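CcbJ (PDB 4HGZ) probably transfers a methyl group from S-adenosyl-L-methionine to a nitrogen atom of its substrate. Local coordinates at residues C[66-71]-C[75-80]; C[56-61]-C[81-86]; C[147-152]-C[237-242]; C[138-143]-C[151-156]; C[39-44]-C[193-198]. One frame throughout, in Å; residues are numbered along the deposited sequence.

Contact 1. Residues C[66-71]-C[75-80]; sequences VLELGV and RVAFPL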
# COMPACT_ATOMS: atom_id res chain seq x y z
N VAL C 66 21.84 -2.74 -40.14
CA VAL C 66 20.96 -3.22 -39.08
C VAL C 66 19.51 -2.93 -39.41
O VAL C 66 19.20 -2.02 -40.17
CB VAL C 66 21.31 -2.57 -37.72
CG1 VAL C 66 22.77 -2.79 -37.39
CG2 VAL C 66 20.99 -1.08 -37.75
N LEU C 67 18.62 -3.71 -38.80
CA LEU C 67 17.19 -3.57 -39.03
C LEU C 67 16.51 -3.16 -37.73
O LEU C 67 16.63 -3.87 -36.73
CB LEU C 67 16.62 -4.90 -39.51
CG LEU C 67 15.14 -4.92 -39.88
CD1 LEU C 67 14.94 -4.37 -41.27
CD2 LEU C 67 14.59 -6.34 -39.79
N GLU C 68 15.83 -2.02 -37.73
CA GLU C 68 15.03 -1.64 -36.58
C GLU C 68 13.56 -1.97 -36.79
O GLU C 68 12.92 -1.45 -37.70
CB GLU C 68 15.19 -0.15 -36.21
CG GLU C 68 14.36 0.17 -34.95
CD GLU C 68 14.45 1.62 -34.46
OE1 GLU C 68 15.06 2.46 -35.15
OE2 GLU C 68 13.88 1.90 -33.38
N LEU C 69 13.02 -2.85 -35.95
CA LEU C 69 11.60 -3.10 -35.94
C LEU C 69 10.93 -1.98 -35.15
O LEU C 69 11.30 -1.73 -34.02
CB LEU C 69 11.31 -4.43 -35.27
CG LEU C 69 12.02 -5.64 -35.87
CD1 LEU C 69 11.51 -6.91 -35.22
CD2 LEU C 69 11.78 -5.68 -37.35
N GLY C 70 9.95 -1.31 -35.75
CA GLY C 70 9.23 -0.24 -35.08
C GLY C 70 10.04 1.02 -35.00
O GLY C 70 10.27 1.57 -33.93
N VAL C 71 10.47 1.50 -36.16
CA VAL C 71 11.43 2.59 -36.24
C VAL C 71 10.79 3.97 -36.02
O VAL C 71 11.49 4.97 -35.93
CB VAL C 71 12.13 2.55 -37.61
CG1 VAL C 71 11.12 2.85 -38.71
CG2 VAL C 71 13.31 3.50 -37.66
N ARG C 75 13.84 7.88 -33.95
CA ARG C 75 14.44 8.25 -32.68
C ARG C 75 15.80 7.60 -32.47
O ARG C 75 16.74 8.23 -31.99
CB ARG C 75 13.50 7.89 -31.53
CG ARG C 75 14.04 8.27 -30.19
CD ARG C 75 13.09 7.87 -29.07
NE ARG C 75 12.92 6.42 -28.96
CZ ARG C 75 13.69 5.63 -28.23
NH1 ARG C 75 14.71 6.13 -27.54
NH2 ARG C 75 13.44 4.32 -28.18
N VAL C 76 15.90 6.32 -32.83
CA VAL C 76 17.16 5.60 -32.75
C VAL C 76 17.90 5.57 -34.09
O VAL C 76 19.13 5.54 -34.13
CB VAL C 76 16.92 4.15 -32.27
CG1 VAL C 76 18.24 3.46 -31.96
CG2 VAL C 76 16.00 4.13 -31.05
N ALA C 77 17.15 5.58 -35.19
CA ALA C 77 17.72 5.43 -36.53
C ALA C 77 18.65 6.58 -36.92
O ALA C 77 19.72 6.35 -37.48
CB ALA C 77 16.61 5.25 -37.58
N PHE C 78 18.26 7.81 -36.63
CA PHE C 78 19.11 8.93 -37.00
C PHE C 78 20.40 9.02 -36.18
O PHE C 78 21.48 9.25 -36.74
CB PHE C 78 18.32 10.24 -36.97
CG PHE C 78 17.29 10.33 -38.04
CD1 PHE C 78 17.67 10.35 -39.38
CD2 PHE C 78 15.94 10.36 -37.74
CE1 PHE C 78 16.72 10.41 -40.38
CE2 PHE C 78 15.00 10.41 -38.74
CZ PHE C 78 15.39 10.44 -40.05
N PRO C 79 20.31 8.86 -34.86
CA PRO C 79 21.56 8.72 -34.12
C PRO C 79 22.39 7.57 -34.67
O PRO C 79 23.61 7.65 -34.70
CB PRO C 79 21.08 8.44 -32.70
CG PRO C 79 19.83 9.24 -32.60
CD PRO C 79 19.17 9.13 -33.96
N LEU C 80 21.75 6.49 -35.12
CA LEU C 80 22.51 5.43 -35.76
C LEU C 80 23.22 5.96 -36.99
O LEU C 80 24.39 5.64 -37.24
CB LEU C 80 21.62 4.24 -36.12
CG LEU C 80 21.60 3.17 -35.03
CD1 LEU C 80 20.52 2.12 -35.29
CD2 LEU C 80 22.98 2.50 -34.90

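Contact 2. Residues C[56-61]-C[81-86]; sequences FVAALA and ADLGVE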
# COMPACT_ATOMS: atom_id res chain seq x y z
N PHE C 56 24.91 1.56 -28.44
CA PHE C 56 24.76 0.15 -28.11
C PHE C 56 24.67 -0.72 -29.35
O PHE C 56 25.46 -1.65 -29.52
CB PHE C 56 23.54 -0.08 -27.23
CG PHE C 56 23.47 -1.47 -26.65
CD1 PHE C 56 24.03 -1.74 -25.42
CD2 PHE C 56 22.86 -2.48 -27.35
CE1 PHE C 56 23.97 -3.02 -24.90
CE2 PHE C 56 22.79 -3.76 -26.83
CZ PHE C 56 23.35 -4.03 -25.61
N VAL C 57 23.71 -0.44 -30.22
CA VAL C 57 23.54 -1.22 -31.45
C VAL C 57 24.79 -1.14 -32.35
O VAL C 57 25.31 -2.17 -32.78
CB VAL C 57 22.27 -0.81 -32.22
CG1 VAL C 57 22.27 -1.43 -33.59
CG2 VAL C 57 21.04 -1.26 -31.45
N ALA C 58 25.28 0.08 -32.59
CA ALA C 58 26.51 0.28 -33.36
C ALA C 58 27.64 -0.65 -32.91
O ALA C 58 28.29 -1.30 -33.74
CB ALA C 58 26.97 1.72 -33.29
N ALA C 59 27.89 -0.70 -31.60
CA ALA C 59 28.96 -1.55 -31.07
C ALA C 59 28.79 -3.01 -31.49
O ALA C 59 29.77 -3.75 -31.57
CB ALA C 59 29.04 -1.43 -29.54
N LEU C 60 27.55 -3.41 -31.75
CA LEU C 60 27.25 -4.76 -32.19
C LEU C 60 27.14 -4.88 -33.71
O LEU C 60 27.02 -5.97 -34.24
CB LEU C 60 25.93 -5.23 -31.58
CG LEU C 60 25.91 -5.51 -30.08
CD1 LEU C 60 24.47 -5.66 -29.60
CD2 LEU C 60 26.71 -6.77 -29.75
N ALA C 61 27.19 -3.74 -34.40
CA ALA C 61 26.81 -3.69 -35.82
C ALA C 61 27.75 -4.39 -36.80
O ALA C 61 27.29 -5.00 -37.75
CB ALA C 61 26.55 -2.26 -36.26
N ALA C 81 22.51 6.77 -37.76
CA ALA C 81 23.04 7.24 -39.03
C ALA C 81 24.23 8.16 -38.78
O ALA C 81 25.12 8.25 -39.61
CB ALA C 81 21.95 7.94 -39.84
N ASP C 82 24.24 8.81 -37.62
CA ASP C 82 25.37 9.67 -37.23
C ASP C 82 26.65 8.90 -36.90
O ASP C 82 27.75 9.46 -36.92
CB ASP C 82 25.00 10.60 -36.06
CG ASP C 82 24.06 11.73 -36.47
OD1 ASP C 82 24.12 12.19 -37.64
OD2 ASP C 82 23.27 12.18 -35.62
N LEU C 83 26.51 7.61 -36.60
CA LEU C 83 27.67 6.77 -36.26
C LEU C 83 28.15 5.98 -37.47
O LEU C 83 29.00 5.09 -37.35
CB LEU C 83 27.33 5.82 -35.12
CG LEU C 83 26.54 6.36 -33.93
CD1 LEU C 83 26.07 5.22 -33.05
CD2 LEU C 83 27.36 7.34 -33.13
N GLY C 84 27.59 6.31 -38.64
CA GLY C 84 27.97 5.66 -39.90
C GLY C 84 27.36 4.28 -40.12
O GLY C 84 27.87 3.50 -40.93
N VAL C 85 26.27 3.99 -39.41
CA VAL C 85 25.58 2.71 -39.51
C VAL C 85 24.40 2.77 -40.48
O VAL C 85 23.54 3.65 -40.38
CB VAL C 85 25.04 2.31 -38.13
CG1 VAL C 85 24.35 0.97 -38.20
CG2 VAL C 85 26.16 2.27 -37.11
N GLU C 86 24.33 1.82 -41.41
CA GLU C 86 23.19 1.75 -42.33
C GLU C 86 21.98 1.11 -41.65
O GLU C 86 22.04 -0.05 -41.23
CB GLU C 86 23.56 0.98 -43.60
CG GLU C 86 22.45 0.97 -44.65
CD GLU C 86 22.81 0.17 -45.89
OE1 GLU C 86 24.01 -0.05 -46.16
OE2 GLU C 86 21.88 -0.24 -46.61

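Contact 3. Residues C[147-152]-C[237-242]; sequences DEQIDC and DLMANV. With EDO (1,2-ethanediol), chain M.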
# COMPACT_ATOMS: atom_id res chain seq x y z
N ASP C 147 2.53 -16.25 -29.02
CA ASP C 147 2.86 -16.94 -30.28
C ASP C 147 3.36 -15.94 -31.33
O ASP C 147 4.35 -16.21 -32.01
CB ASP C 147 1.67 -17.72 -30.83
CG ASP C 147 1.25 -18.87 -29.92
OD1 ASP C 147 1.89 -19.08 -28.86
OD2 ASP C 147 0.27 -19.56 -30.28
N GLU C 148 2.67 -14.81 -31.44
CA GLU C 148 3.09 -13.77 -32.38
C GLU C 148 4.50 -13.32 -32.04
O GLU C 148 5.30 -13.06 -32.94
CB GLU C 148 2.13 -12.58 -32.38
CG GLU C 148 0.74 -12.86 -32.96
CD GLU C 148 -0.26 -13.30 -31.89
OE1 GLU C 148 0.04 -14.22 -31.08
OE2 GLU C 148 -1.38 -12.73 -31.86
N GLN C 149 4.81 -13.23 -30.75
CA GLN C 149 6.12 -12.74 -30.32
C GLN C 149 7.22 -13.74 -30.64
O GLN C 149 8.26 -13.39 -31.18
CB GLN C 149 6.11 -12.35 -28.84
CG GLN C 149 5.26 -11.11 -28.58
CD GLN C 149 5.01 -10.83 -27.11
OE1 GLN C 149 5.30 -11.65 -26.23
NE2 GLN C 149 4.45 -9.66 -26.84
N ILE C 150 6.97 -15.00 -30.31
CA ILE C 150 7.86 -16.06 -30.76
C ILE C 150 8.09 -15.99 -32.28
O ILE C 150 9.23 -15.94 -32.74
CB ILE C 150 7.31 -17.43 -30.38
CG1 ILE C 150 7.23 -17.54 -28.86
CG2 ILE C 150 8.15 -18.53 -30.98
CD1 ILE C 150 6.74 -18.88 -28.37
N ASP C 151 7.02 -15.96 -33.07
CA ASP C 151 7.16 -15.86 -34.52
C ASP C 151 8.06 -14.70 -34.89
O ASP C 151 8.95 -14.83 -35.73
CB ASP C 151 5.81 -15.68 -35.21
CG ASP C 151 4.95 -16.93 -35.15
OD1 ASP C 151 5.47 -17.97 -34.69
OD2 ASP C 151 3.77 -16.87 -35.56
N CYS C 152 7.83 -13.55 -34.26
CA CYS C 152 8.62 -12.38 -34.57
C CYS C 152 10.10 -12.64 -34.28
O CYS C 152 10.98 -12.38 -35.12
CB CYS C 152 8.13 -11.18 -33.78
SG CYS C 152 9.12 -9.70 -34.05
N ASP C 237 13.00 -15.60 -22.31
CA ASP C 237 14.16 -16.41 -22.66
C ASP C 237 13.76 -17.78 -23.23
O ASP C 237 14.45 -18.33 -24.10
CB ASP C 237 15.06 -16.61 -21.43
CG ASP C 237 15.75 -15.32 -21.00
OD1 ASP C 237 15.72 -14.31 -21.75
OD2 ASP C 237 16.34 -15.32 -19.89
N LEU C 238 12.65 -18.32 -22.75
CA LEU C 238 12.20 -19.61 -23.24
C LEU C 238 11.60 -19.43 -24.64
O LEU C 238 11.82 -20.26 -25.54
CB LEU C 238 11.19 -20.24 -22.27
CG LEU C 238 10.69 -21.62 -22.67
CD1 LEU C 238 11.88 -22.53 -22.93
CD2 LEU C 238 9.77 -22.20 -21.61
N MET C 239 10.88 -18.34 -24.83
CA MET C 239 10.37 -17.99 -26.14
C MET C 239 11.53 -17.90 -27.13
O MET C 239 11.49 -18.49 -28.21
CB MET C 239 9.63 -16.66 -26.08
CG MET C 239 8.37 -16.74 -25.26
SD MET C 239 7.79 -15.14 -24.68
CE MET C 239 7.56 -14.26 -26.23
N ALA C 240 12.58 -17.18 -26.74
CA ALA C 240 13.77 -17.06 -27.57
C ALA C 240 14.32 -18.45 -27.94
O ALA C 240 14.65 -18.70 -29.10
CB ALA C 240 14.83 -16.24 -26.87
N ASN C 241 14.42 -19.34 -26.96
CA ASN C 241 14.90 -20.69 -27.27
C ASN C 241 14.02 -21.32 -28.34
O ASN C 241 14.50 -21.79 -29.37
CB ASN C 241 14.98 -21.58 -26.03
CG ASN C 241 15.93 -21.03 -24.97
OD1 ASN C 241 16.68 -20.09 -25.23
ND2 ASN C 241 15.89 -21.62 -23.77
N VAL C 242 12.71 -21.34 -28.10
CA VAL C 242 11.80 -21.89 -29.08
C VAL C 242 12.05 -21.28 -30.46
O VAL C 242 12.08 -21.99 -31.45
CB VAL C 242 10.32 -21.71 -28.64
CG1 VAL C 242 9.38 -22.09 -29.77
CG2 VAL C 242 10.04 -22.57 -27.43
C1 EDO M . -0.84 -16.76 -26.33
O1 EDO M . -0.58 -16.96 -27.73
C2 EDO M . -1.07 -15.27 -26.07
O2 EDO M . -1.04 -15.04 -24.66

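Contact 4. Residues C[138-143]-C[151-156]; sequences NTLFCL and DCMRQA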
# COMPACT_ATOMS: atom_id res chain seq x y z
N ASN C 138 9.61 -1.43 -25.95
CA ASN C 138 8.41 -2.26 -25.96
C ASN C 138 7.84 -2.63 -27.32
O ASN C 138 6.70 -3.07 -27.41
CB ASN C 138 7.31 -1.63 -25.11
CG ASN C 138 7.68 -1.56 -23.65
OD1 ASN C 138 8.36 -2.44 -23.12
ND2 ASN C 138 7.26 -0.51 -22.98
N THR C 139 8.61 -2.47 -28.38
CA THR C 139 8.08 -2.78 -29.70
C THR C 139 7.65 -4.25 -29.77
O THR C 139 6.56 -4.57 -30.25
CB THR C 139 9.06 -2.43 -30.82
OG1 THR C 139 9.05 -1.02 -31.01
CG2 THR C 139 8.63 -3.09 -32.13
N LEU C 140 8.50 -5.14 -29.29
CA LEU C 140 8.16 -6.55 -29.32
C LEU C 140 6.85 -6.79 -28.62
O LEU C 140 6.09 -7.67 -29.03
CB LEU C 140 9.25 -7.37 -28.64
CG LEU C 140 8.95 -8.87 -28.54
CD1 LEU C 140 8.91 -9.48 -29.91
CD2 LEU C 140 10.01 -9.54 -27.66
N PHE C 141 6.58 -6.04 -27.55
CA PHE C 141 5.37 -6.30 -26.74
C PHE C 141 4.13 -5.67 -27.36
O PHE C 141 3.06 -5.66 -26.74
CB PHE C 141 5.55 -5.82 -25.30
CG PHE C 141 6.53 -6.63 -24.50
CD1 PHE C 141 6.99 -7.86 -24.95
CD2 PHE C 141 6.99 -6.17 -23.27
CE1 PHE C 141 7.90 -8.62 -24.19
CE2 PHE C 141 7.90 -6.92 -22.51
CZ PHE C 141 8.35 -8.14 -22.97
N CYS C 142 4.27 -5.13 -28.56
CA CYS C 142 3.14 -4.57 -29.31
C CYS C 142 2.37 -5.68 -29.99
O CYS C 142 1.20 -5.52 -30.34
CB CYS C 142 3.62 -3.56 -30.36
SG CYS C 142 4.13 -1.97 -29.62
N LEU C 143 3.03 -6.81 -30.19
CA LEU C 143 2.38 -8.00 -30.71
C LEU C 143 1.57 -8.63 -29.58
O LEU C 143 2.12 -8.98 -28.53
CB LEU C 143 3.45 -8.96 -31.23
CG LEU C 143 4.26 -8.32 -32.36
CD1 LEU C 143 5.48 -9.13 -32.73
CD2 LEU C 143 3.36 -8.13 -33.57
N ASP C 151 7.02 -15.96 -33.07
CA ASP C 151 7.16 -15.86 -34.52
C ASP C 151 8.06 -14.70 -34.89
O ASP C 151 8.95 -14.83 -35.73
CB ASP C 151 5.81 -15.68 -35.21
CG ASP C 151 4.95 -16.93 -35.15
OD1 ASP C 151 5.47 -17.97 -34.69
OD2 ASP C 151 3.77 -16.87 -35.56
N CYS C 152 7.83 -13.55 -34.26
CA CYS C 152 8.62 -12.38 -34.57
C CYS C 152 10.10 -12.64 -34.28
O CYS C 152 10.98 -12.38 -35.12
CB CYS C 152 8.13 -11.18 -33.78
SG CYS C 152 9.12 -9.70 -34.05
N MET C 153 10.38 -13.17 -33.09
CA MET C 153 11.77 -13.47 -32.74
C MET C 153 12.38 -14.38 -33.80
O MET C 153 13.54 -14.20 -34.19
CB MET C 153 11.86 -14.12 -31.35
CG MET C 153 11.17 -13.30 -30.25
SD MET C 153 11.29 -14.02 -28.60
CE MET C 153 12.86 -13.32 -28.10
N ARG C 154 11.58 -15.32 -34.28
CA ARG C 154 12.05 -16.27 -35.28
C ARG C 154 12.37 -15.63 -36.63
O ARG C 154 13.41 -15.91 -37.22
CB ARG C 154 11.07 -17.44 -35.43
CG ARG C 154 11.51 -18.48 -36.46
CD ARG C 154 10.86 -19.84 -36.16
NE ARG C 154 9.45 -19.71 -35.82
CZ ARG C 154 8.84 -20.40 -34.86
NH1 ARG C 154 9.52 -21.28 -34.12
NH2 ARG C 154 7.54 -20.21 -34.63
N GLN C 155 11.50 -14.75 -37.13
CA GLN C 155 11.80 -14.05 -38.37
C GLN C 155 13.09 -13.26 -38.23
O GLN C 155 13.88 -13.15 -39.17
CB GLN C 155 10.71 -13.07 -38.75
CG GLN C 155 9.34 -13.65 -38.95
CD GLN C 155 8.34 -12.57 -39.29
OE1 GLN C 155 7.29 -12.46 -38.66
NE2 GLN C 155 8.68 -11.74 -40.26
N ALA C 156 13.29 -12.69 -37.04
CA ALA C 156 14.48 -11.89 -36.79
C ALA C 156 15.70 -12.79 -36.79
O ALA C 156 16.75 -12.40 -37.30
CB ALA C 156 14.36 -11.15 -35.48

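Contact 5. Residues C[39-44]-C[193-198]; sequences EWPGDA and AVHLEA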
# COMPACT_ATOMS: atom_id res chain seq x y z
N GLU C 39 7.52 15.21 -30.00
CA GLU C 39 7.00 16.51 -29.55
C GLU C 39 6.83 16.58 -28.02
O GLU C 39 7.35 17.50 -27.38
CB GLU C 39 5.65 16.79 -30.22
CG GLU C 39 5.60 16.45 -31.71
CD GLU C 39 4.37 15.64 -32.08
OE1 GLU C 39 3.78 14.99 -31.18
OE2 GLU C 39 4.00 15.62 -33.28
N TRP C 40 6.10 15.62 -27.46
CA TRP C 40 5.81 15.60 -26.02
C TRP C 40 7.06 15.82 -25.16
O TRP C 40 8.12 15.28 -25.45
CB TRP C 40 5.17 14.26 -25.63
CG TRP C 40 4.23 13.68 -26.64
CD1 TRP C 40 2.87 13.73 -26.63
CD2 TRP C 40 4.60 12.94 -27.82
NE1 TRP C 40 2.36 13.07 -27.72
CE2 TRP C 40 3.40 12.58 -28.48
CE3 TRP C 40 5.82 12.56 -28.39
CZ2 TRP C 40 3.38 11.85 -29.67
CZ3 TRP C 40 5.80 11.83 -29.58
CH2 TRP C 40 4.59 11.49 -30.21
N PRO C 41 6.92 16.62 -24.10
CA PRO C 41 8.03 16.90 -23.17
C PRO C 41 8.18 15.87 -22.04
O PRO C 41 7.38 14.95 -21.93
CB PRO C 41 7.64 18.26 -22.58
CG PRO C 41 6.15 18.23 -22.58
CD PRO C 41 5.74 17.44 -23.80
N GLY C 42 9.22 16.06 -21.23
CA GLY C 42 9.43 15.27 -20.01
C GLY C 42 9.29 13.77 -20.14
O GLY C 42 9.75 13.17 -21.12
N ASP C 43 8.65 13.15 -19.15
CA ASP C 43 8.43 11.70 -19.15
C ASP C 43 7.37 11.30 -20.15
O ASP C 43 7.17 10.12 -20.42
CB ASP C 43 8.05 11.20 -17.75
CG ASP C 43 9.07 11.57 -16.69
OD1 ASP C 43 10.28 11.35 -16.92
OD2 ASP C 43 8.67 12.08 -15.61
N ALA C 44 6.68 12.29 -20.71
CA ALA C 44 5.62 12.03 -21.68
C ALA C 44 6.19 11.61 -23.02
O ALA C 44 5.59 10.81 -23.73
CB ALA C 44 4.74 13.25 -21.84
N ALA C 193 -0.58 22.35 -20.11
CA ALA C 193 -1.20 21.05 -20.32
C ALA C 193 -0.69 20.03 -19.32
O ALA C 193 0.42 20.18 -18.80
CB ALA C 193 -0.95 20.56 -21.74
N VAL C 194 -1.49 19.01 -19.05
CA VAL C 194 -1.04 17.90 -18.24
C VAL C 194 -1.17 16.62 -19.05
O VAL C 194 -2.12 16.45 -19.82
CB VAL C 194 -1.84 17.76 -16.93
CG1 VAL C 194 -1.87 19.09 -16.20
CG2 VAL C 194 -3.25 17.31 -17.22
N HIS C 195 -0.19 15.74 -18.88
CA HIS C 195 -0.19 14.43 -19.50
C HIS C 195 -0.48 13.38 -18.44
O HIS C 195 0.25 13.25 -17.46
CB HIS C 195 1.16 14.15 -20.17
CG HIS C 195 1.50 15.14 -21.24
ND1 HIS C 195 1.54 14.81 -22.58
CD2 HIS C 195 1.81 16.46 -21.18
CE1 HIS C 195 1.86 15.88 -23.29
NE2 HIS C 195 2.03 16.89 -22.46
N LEU C 196 -1.56 12.63 -18.65
CA LEU C 196 -1.99 11.61 -17.70
C LEU C 196 -2.11 10.26 -18.40
O LEU C 196 -2.04 10.19 -19.62
CB LEU C 196 -3.34 12.01 -17.11
CG LEU C 196 -3.39 13.49 -16.76
CD1 LEU C 196 -4.81 14.02 -16.62
CD2 LEU C 196 -2.61 13.72 -15.48
N GLU C 197 -2.32 9.21 -17.62
CA GLU C 197 -2.48 7.87 -18.19
C GLU C 197 -3.57 7.12 -17.47
O GLU C 197 -3.59 7.06 -16.24
CB GLU C 197 -1.18 7.07 -18.10
CG GLU C 197 -1.29 5.70 -18.71
CD GLU C 197 0.06 5.12 -19.07
OE1 GLU C 197 0.74 4.57 -18.18
OE2 GLU C 197 0.45 5.21 -20.26
N ALA C 198 -4.50 6.57 -18.25
CA ALA C 198 -5.51 5.66 -17.72
C ALA C 198 -5.17 4.29 -18.27
O ALA C 198 -4.86 4.14 -19.46
CB ALA C 198 -6.90 6.08 -18.14

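Contact 1. Residues C[66-71]-C[75-80]
Glu-68 stands straight out from strand 66-69, with CG opposite its backbone nitrogen (chi1 -178°) and the chain extended beyond it (chi2 179°), and this reach delivers its carboxylate to Val-76 and Ala-77. The setting is the first beta-alpha-beta unit of a Rossmann-like methyltransferase fold, in which strand 66-69 passes through a glycine-rich turn into helix 77-82. That turn is consistent with the cofactor-binding loop of the family, and Arg-75 lines the S-adenosyl-L-homocysteine site. The two carboxylate oxygens of Glu-68 meet Val-76 obliquely: OE1 lies 3.8 Å from Val-76 CB, and OE2 lies 3.9 Å from Val-76 CG2. OE1 is also 3.8 Å from the backbone N of Ala-77, too far for a hydrogen bond, although the N-terminal side of the helix may still offer the acid a favourable field. Arg-75 adds a positive charge at longer range, with its NH2 5.8 Å from Glu-68 OE2, while its NH1 is held in a salt bridge by Asp-49. Val-76 CG2 lies over one face of that guanidinium, towards its rim. Elsewhere the chemistry is apolar. Val-71 sits beside Glu-91 of the same site; its chi1 of 66° tucks CG1 between backbone N and carbonyl carbon and leaves CG2, anti to N, to meet Ala-77 CB at 3.7 Å. At the far end of the strand Val-66, flanked by Ala-61 and Val-87, points at the helix and meets Leu-80 tip to tip, Val-66 CG2 lying 4.1 Å from Leu-80 CD1.

Contact 2. Residues C[56-61]-C[81-86]
On helix 50-61, Ala-58 turns its methyl to Val-85 and Leu-83 in the turn that follows helix 77-82, and Ala-61, three residues on, turns its own to Val-85. In this Rossmann-like fold both helices lie on the same face of the central sheet, and the contact fastens their ends together above strand 66-69. The inner half is built round Val-85, whose two branches are shared between the two alanines. With chi1 at -179°, Val-85 CG1 lies opposite the backbone nitrogen and faces Ala-61 CB at 4.4 Å; Val-85 CG2, on the backbone-nitrogen side, approaches Ala-58 CB to 3.9 Å. The backbones come near here too, the CA atoms of Ala-58 and Val-85 being 6.7 Å apart. Val-66 touches both Val-85 and Ala-61 from the sheet side, so this half is closed off by a strand residue.

The outer half is different. Leu-83 is solvent-exposed and touches Ala-58 with a single branch, and both residues also meet a crystal neighbour. No hydrogen bond joins the two segments; the polar fastening lies to one side, where Asp-82 makes a salt bridge to Arg-51 earlier on helix 50-61. Ala-58 and Ala-59 also belong to the lithium site at this end of the helix. Ala-58 serves both halves: its CB, besides meeting Val-85, lies 3.6 Å from Leu-83 CD1.

Contact 3. Residues C[147-152]-C[237-242]
A crossed helix pair at a subunit interface brings Gln-149 and Ile-150 of helix 146-159 against Met-239 and Val-242 of helix 233-242. The axes of the two segments approach to 8.9 Å and cross at -54°, and the closest backbone point is Ile-150 opposite Met-239, with CA atoms 5.6 Å apart. Ile-150 slants across the base of Met-239: its CG1 lies 3.8 Å from Met-239 CB, and its CD1 runs on beside Met-239 CG. The other branch, Ile-150 CG2, meets Val-242 CG1 at 4.0 Å, one helical turn further along. Met-239 then bends at its thioether (chi3 59°), which turns the terminal methyl back to Gln-149, and CE comes to rest 3.5 Å from both Gln-149 CB and Gln-149 OE1.

In the Rossmann-like fold each helix precedes a strand of the central sheet, 164-171 and 245-251 respectively, and helix 233-242 rests on the latter through Ala-240 against Leu-245. While OE1 of Gln-149 lies beside the methionine methyl, NE2 donates to the backbone oxygen of Arg-229 and, weakly, to that of Leu-143. A second subunit covers the pair: its Leu-238 touches both Ile-150 and Met-239, and its Val-242 meets Val-242. At the exposed end of helix segment 147-152, the backbone N of Asp-147 makes a weak hydrogen bond of 3.4 Å to O1 of a 1,2-ethanediol, probably picked up from the crystallisation liquor.

Contact 4. Residues C[138-143]-C[151-156]
Leu-140 is the first residue along 138-143 to touch helix 146-159. Ahead of it Asn-138 is tied to strand 164-171 through OD1, which accepts from the backbone N of Leu-171, so the loop starts from a fixed point on the sheet. A short 3-10 turn follows, marked by the bond from Cys-142 N to Thr-139 O at 2.9 Å. Leu-140 points at the helix, and with CG anti to the backbone nitrogen (chi1 176°) its CD1 faces the sulfur of Cys-152 at 4.2 Å and more distantly Met-153 CG at 4.5 Å. Phe-141 turns its ring elsewhere, onto Cys-170 and Gln-149. Three residues after Leu-140, Leu-143 emerges on the same side of the turn, and its CD1 presses on Cys-152 from a second direction, 3.5 Å from CB and 3.9 Å from SG. Both leucine methyls thus converge on one side of the cysteine, a purely apolar arrangement with no hydrogen bond between the segments.

Around them, Cys-152 SG also packs against Leu-69 CD1 at the end of strand 66-69 and lies close to Phe-120, a residue of the S-adenosyl-L-homocysteine site; Gln-155, one turn on, bonds the backbone oxygen of Phe-120 through NE2. Leu-140 continues onto Leu-236 of helix 233-242, while Met-153 reaches both that helix, at Met-239 and Ala-240, and strand 164-171 at Phe-166.

Contact 5. Residues C[39-44]-C[193-198]
The imidazole of His-195 carries Ala-44 on one face and Trp-40 at its edge. Ala-44 CB makes a CH-pi contact, 4.0 Å from the ring centroid and 27° off the normal, and it lies nearest to ND1, at 3.6 Å. Trp-40 meets the histidine edge to edge, its CD1 being 4.1 Å from His-195 CE1, with the two side chains at about a right angle. Its indole is poorly ordered, and Glu-39 OE1 lies over one face towards the rim. Pro-41 completes the arc obliquely, with CD 4.0 Å from His-195 NE2.

Here the loop leading to helix 50-61 touches the antiparallel four-stranded sheet that extends from the Rossmann-like domain, on its inner strand 193-202. Two hydrogen bonds within that sheet region probably fix the imidazole's rotation: NE2 pairs with Glu-190 OE2, and ND1 with NE2 of His-212, whose ring is inclined at about 55°. The neighbours of His-195 along the strand, Val-194 and Leu-196, pack on His-211 and Phe-184 of a third subunit. On the loop side Asp-43 N donates to Glu-188 OE1, and Ala-44 N makes a weak hydrogen bond of 3.0 Å to Pro-41 O, closing the turn that presents the methyl to the ring.

Contacts 1, 3 and 4 are buried; contacts 2 and 5 are only partly so. Contacts 1 and 2 share helix 77-82 and meet at Val-66, their centres about 9 Å apart, while contacts 3 and 4 share helix 146-159 and lie about 8 Å apart. Leu-69 and Cys-152 connect the two pairs by direct side-chain contact. Contacts 2 and 4 are wholly apolar across their segments, contact 3 adds an amide beside a methionine methyl, and contact 1, next to the cofactor site, admits a carboxylate. Contact 5 stands apart on the accessory sheet, its centre about 32 Å from that of contact 3, and relies on an aromatic ring; both meet other subunits.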